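Side-chain contacts in amino Transferase (Eubacterium rectale, PDB 3ELE), which probably catalyses pyridoxal-5'-phosphate-dependent transfer of amino groups, as an enzyme of the class I/II aminotransferase family: residues A[47-50]-A[51-55]; A[380-383]-A[384-388]. All blocks are in the same frame, centred on the assembly; numbering follows the deposited sequence. Where two conformers were deposited one is given.

Contact 1: A[47-50]-A[51-55]; sequences IPAP and QIVND
Gln51 meets Pro50 through its CB, 3.7 Å from Pro50 C, while its amide runs onward along the helix: NE2 donates to Asp55 OD1 at 3.1 Å, nearly straight at 164°. The acceptor lies close to the plane of the amide, whereas the nitrogen reaches the carboxylate from above its plane. With CG anti to the backbone N, the bend at chi2 (55°) carries the amide to the carboxylate one turn on. Ile52 meets the proline ring obliquely through its branch methyl, CG2, which lies 4.0 Å from Pro50 CG. Val53 joins by both backbone and side chain. Its N donates to Pro50 O at 3.1 Å, arriving above the carbonyl plane, and its CG2 sits 4.0 Å from Ala49 CB while also touching the Pro50 ring; Leu250 packs on both Pro50 and Val53. Asn54 N is too far from Pro50 O for a direct bond, and a water fills the step, donating to Pro50 O at 2.7 Å and accepting from Asn54 N at 2.9 Å. Asn54 OD1 bonds His70 of the second subunit. The chemistry implies a helix entry in which one carbonyl accepts from a backbone N-H and a water, the water passing the link on to the next N-H, beside the apolar contacts of Ala49, Pro50, Ile52 and Val53.

Contact 2: A[380-383]-A[384-388]; sequences EMIK and HSMPA
Ser385 is tied to the preceding turn by both its side chain and its backbone. OG donates to Ile382 O at 2.6 Å, and the backbone N bonds Met381 O at 2.9 Å, with a weak second bond to Ile382 O. A chi1 of 73°, which sets OG between the backbone N and the carbonyl carbon, turns the hydroxyl back to the carbonyl three residues earlier. With alanine in place of this serine, Ile382 O would probably lose its short hydroxyl partner, leaving from this residue only the weak N-H bond. The neighbouring His384 N donates to Glu380 O at 3.0 Å, at an N-H...O angle of 158°. In one of two deposited conformers, and to that extent doubtfully, the same oxygen lies over one face of the imidazole. Farther out, the weak bond from Met386 N to Lys383 O, at 3.4 Å, continues the backbone path. Ile382 and the selenomethionine Met386 lie side by side, with CG2 of the former 4.0 Å from CE of the latter, and both pack on Leu316 of helix 306-323. Pro387 N has no hydrogen to give, and Ala388 N bonds only Ser385 O, weakly at 3.1 Å, so the helix kinks there. A serine hydroxyl bonded to the i-3 carbonyl and a proline kink are both common helix features; here they mark helix 379-396, near the C terminus, between helix 306-323 and Tyr38 of strand 38-39.

Contact 1 and contact 2 do not touch: their centres are 29 Å apart, and about 11 Å separates their nearest atoms. Helix 306-323 is a shared neighbour, receiving Ile47 on Ala308 and Tyr309 and Ile382 on Asn312. Contact 1 is at the start of helix 51-63, at the subunit interface, with the Ala49 side chain about 14 Å from a bound pyridoxal-5'-phosphate. None of its residues lines the cofactor pocket, but Leu250 and Ser251, which bonds Ile47 O, follow closely on pocket residue Lys248. Contact 2, by comparison, is on helix 379-396, where no other protein chain of the assembly touches it, and its centre lies about 27 Å from the chain centre, against 21 Å for contact 1.

Contact 1: A[47-50]-A[51-55]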
loop_
_atom_site.group_PDB
_atom_site.type_symbol
_atom_site.label_atom_id
_atom_site.label_comp_id
_atom_site.label_asym_id
_atom_site.label_seq_id
_atom_site.Cartn_x
_atom_site.Cartn_y
_atom_site.Cartn_z
ATOM N N ILE A 47 -7.612 19.353 -12.281
ATOM C CA ILE A 47 -9.022 19.786 -12.055
ATOM C C ILE A 47 -9.450 19.302 -10.657
ATOM O O ILE A 47 -9.013 18.216 -10.238
ATOM C CB ILE A 47 -10.017 19.305 -13.169
ATOM C CG1 ILE A 47 -10.203 17.758 -13.188
ATOM C CG2 ILE A 47 -9.563 19.843 -14.549
ATOM C CD1 ILE A 47 -11.161 17.241 -14.299
ATOM N N PRO A 48 -10.259 20.104 -9.916
ATOM C CA PRO A 48 -10.688 19.651 -8.597
ATOM C C PRO A 48 -11.698 18.505 -8.672
ATOM O O PRO A 48 -12.413 18.362 -9.677
ATOM C CB PRO A 48 -11.347 20.894 -8.004
ATOM C CG PRO A 48 -11.854 21.603 -9.144
ATOM C CD PRO A 48 -10.818 21.435 -10.211
ATOM N N ALA A 49 -11.741 17.697 -7.608
ATOM C CA ALA A 49 -12.688 16.593 -7.494
ATOM C C ALA A 49 -14.109 17.163 -7.603
ATOM O O ALA A 49 -14.325 18.329 -7.239
ATOM C CB ALA A 49 -12.523 15.871 -6.128
ATOM N N PRO A 50 -15.079 16.365 -8.096
ATOM C CA PRO A 50 -16.464 16.854 -8.094
ATOM C C PRO A 50 -16.912 17.059 -6.640
ATOM O O PRO A 50 -16.446 16.336 -5.741
ATOM C CB PRO A 50 -17.246 15.694 -8.739
ATOM C CG PRO A 50 -16.415 14.530 -8.480
ATOM C CD PRO A 50 -15.019 14.991 -8.620
ATOM N N GLN A 51 -17.821 17.999 -6.419
ATOM C CA GLN A 51 -18.235 18.356 -5.059
ATOM C C GLN A 51 -18.791 17.194 -4.214
ATOM O O GLN A 51 -18.663 17.228 -2.998
ATOM C CB GLN A 51 -19.176 19.580 -5.065
ATOM C CG GLN A 51 -19.312 20.282 -3.700
ATOM C CD GLN A 51 -17.964 20.714 -3.094
ATOM O OE1 GLN A 51 -17.155 21.381 -3.744
ATOM N NE2 GLN A 51 -17.725 20.316 -1.852
ATOM N N ILE A 52 -19.347 16.159 -4.857
ATOM C CA ILE A 52 -19.848 14.952 -4.165
ATOM C C ILE A 52 -18.772 14.252 -3.282
ATOM O O ILE A 52 -19.118 13.701 -2.255
ATOM C CB ILE A 52 -20.528 13.960 -5.172
ATOM C CG1 ILE A 52 -21.279 12.808 -4.470
ATOM C CG2 ILE A 52 -19.498 13.401 -6.169
ATOM C CD1 ILE A 52 -22.320 13.225 -3.484
ATOM N N VAL A 53 -17.490 14.331 -3.668
ATOM C CA VAL A 53 -16.365 13.768 -2.897
ATOM C C VAL A 53 -16.263 14.420 -1.508
ATOM O O VAL A 53 -16.461 13.739 -0.502
ATOM C CB VAL A 53 -15.008 13.877 -3.677
ATOM C CG1 VAL A 53 -13.796 13.467 -2.793
ATOM C CG2 VAL A 53 -15.064 13.023 -4.949
ATOM N N ASN A 54 -15.984 15.726 -1.473
ATOM C CA ASN A 54 -15.852 16.488 -0.216
ATOM C C ASN A 54 -17.139 16.501 0.617
ATOM O O ASN A 54 -17.075 16.356 1.842
ATOM C CB ASN A 54 -15.324 17.915 -0.476
ATOM C CG ASN A 54 -13.814 17.962 -0.792
ATOM O OD1 ASN A 54 -13.077 16.962 -0.701
ATOM N ND2 ASN A 54 -13.352 19.145 -1.160
ATOM N N ASP A 55 -18.291 16.658 -0.052
ATOM C CA ASP A 55 -19.608 16.557 0.591
ATOM C C ASP A 55 -19.809 15.193 1.269
ATOM O O ASP A 55 -20.238 15.140 2.421
ATOM C CB ASP A 55 -20.757 16.793 -0.410
ATOM C CG ASP A 55 -20.889 18.236 -0.847
ATOM O OD1 ASP A 55 -20.189 19.139 -0.318
ATOM O OD2 ASP A 55 -21.730 18.464 -1.745
HETATM O O HOH W 1 -15.153 17.480 -3.684
#

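Contact 2: A[380-383]-A[384-388]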
loop_
_atom_site.group_PDB
_atom_site.type_symbol
_atom_site.label_atom_id
_atom_site.label_comp_id
_atom_site.label_asym_id
_atom_site.label_seq_id
_atom_site.Cartn_x
_atom_site.Cartn_y
_atom_site.Cartn_z
ATOM N N GLU A 380 -4.325 29.410 -19.548
ATOM C CA GLU A 380 -3.649 30.666 -19.924
ATOM C C GLU A 380 -2.144 30.468 -20.180
ATOM O O GLU A 380 -1.584 31.171 -21.023
ATOM C CB GLU A 380 -3.906 31.796 -18.904
ATOM C CG GLU A 380 -5.387 32.009 -18.500
ATOM C CD GLU A 380 -6.369 32.003 -19.677
ATOM O OE1 GLU A 380 -6.320 32.925 -20.514
ATOM O OE2 GLU A 380 -7.207 31.073 -19.740
HETATM N N MSE A 381 -1.517 29.520 -19.465
HETATM C CA MSE A 381 -0.104 29.205 -19.664
HETATM C C MSE A 381 0.090 28.635 -21.082
HETATM O O MSE A 381 1.079 28.957 -21.739
HETATM C CB MSE A 381 0.418 28.247 -18.569
HETATM C CG MSE A 381 1.885 27.875 -18.678
HETATM SE SE MSE A 381 2.206 26.480 -20.026
HETATM C CE MSE A 381 1.985 24.849 -18.974
ATOM N N ILE A 382 -0.848 27.793 -21.547
ATOM C CA ILE A 382 -0.789 27.225 -22.915
ATOM C C ILE A 382 -0.768 28.354 -23.970
ATOM O O ILE A 382 0.045 28.320 -24.887
ATOM C CB ILE A 382 -1.961 26.241 -23.246
ATOM C CG1 ILE A 382 -1.953 25.038 -22.309
ATOM C CG2 ILE A 382 -1.840 25.730 -24.691
ATOM C CD1 ILE A 382 -3.059 24.021 -22.605
ATOM N N LYS A 383 -1.627 29.365 -23.799
ATOM C CA LYS A 383 -1.670 30.526 -24.718
ATOM C C LYS A 383 -0.398 31.378 -24.641
ATOM O O LYS A 383 0.139 31.781 -25.681
ATOM C CB LYS A 383 -2.875 31.431 -24.441
ATOM C CG LYS A 383 -4.227 30.750 -24.551
ATOM C CD LYS A 383 -5.321 31.769 -24.424
ATOM C CE LYS A 383 -6.685 31.145 -24.505
ATOM N NZ LYS A 383 -7.718 32.223 -24.501
ATOM N N HIS A 384 0.091 31.610 -23.414
ATOM C CA HIS A 384 1.315 32.424 -23.211
ATOM C C HIS A 384 2.576 31.680 -23.689
ATOM O O HIS A 384 3.588 32.306 -23.988
ATOM C CB HIS A 384 1.496 32.896 -21.751
ATOM C CG HIS A 384 0.308 33.621 -21.193
ATOM N ND1 HIS A 384 -0.183 33.377 -19.928
ATOM C CD2 HIS A 384 -0.537 34.511 -21.759
ATOM C CE1 HIS A 384 -1.250 34.126 -19.722
ATOM N NE2 HIS A 384 -1.487 34.824 -20.817
ATOM N N SER A 385 2.510 30.352 -23.794
ATOM C CA SER A 385 3.642 29.546 -24.280
ATOM C C SER A 385 3.895 29.609 -25.791
ATOM O O SER A 385 5.006 29.278 -26.225
ATOM C CB SER A 385 3.452 28.079 -23.915
ATOM O OG SER A 385 2.454 27.456 -24.709
HETATM N N MSE A 386 2.891 30.021 -26.580
HETATM C CA MSE A 386 2.984 29.957 -28.066
HETATM C C MSE A 386 4.137 30.705 -28.726
HETATM O O MSE A 386 4.772 30.150 -29.622
HETATM C CB MSE A 386 1.625 30.237 -28.743
HETATM C CG MSE A 386 0.607 29.123 -28.465
HETATM SE SE MSE A 386 1.171 27.425 -29.203
HETATM C CE MSE A 386 0.155 26.219 -28.109
ATOM N N PRO A 387 4.399 31.963 -28.319
ATOM C CA PRO A 387 5.599 32.645 -28.811
ATOM C C PRO A 387 6.926 31.909 -28.533
ATOM O O PRO A 387 7.811 31.950 -29.377
ATOM C CB PRO A 387 5.546 34.003 -28.087
ATOM C CG PRO A 387 4.090 34.225 -27.877
ATOM C CD PRO A 387 3.571 32.873 -27.505
ATOM N N ALA A 388 7.052 31.228 -27.391
ATOM C CA ALA A 388 8.270 30.440 -27.102
ATOM C C ALA A 388 8.329 29.207 -28.029
ATOM O O ALA A 388 9.383 28.920 -28.587
ATOM C CB ALA A 388 8.358 30.060 -25.631
#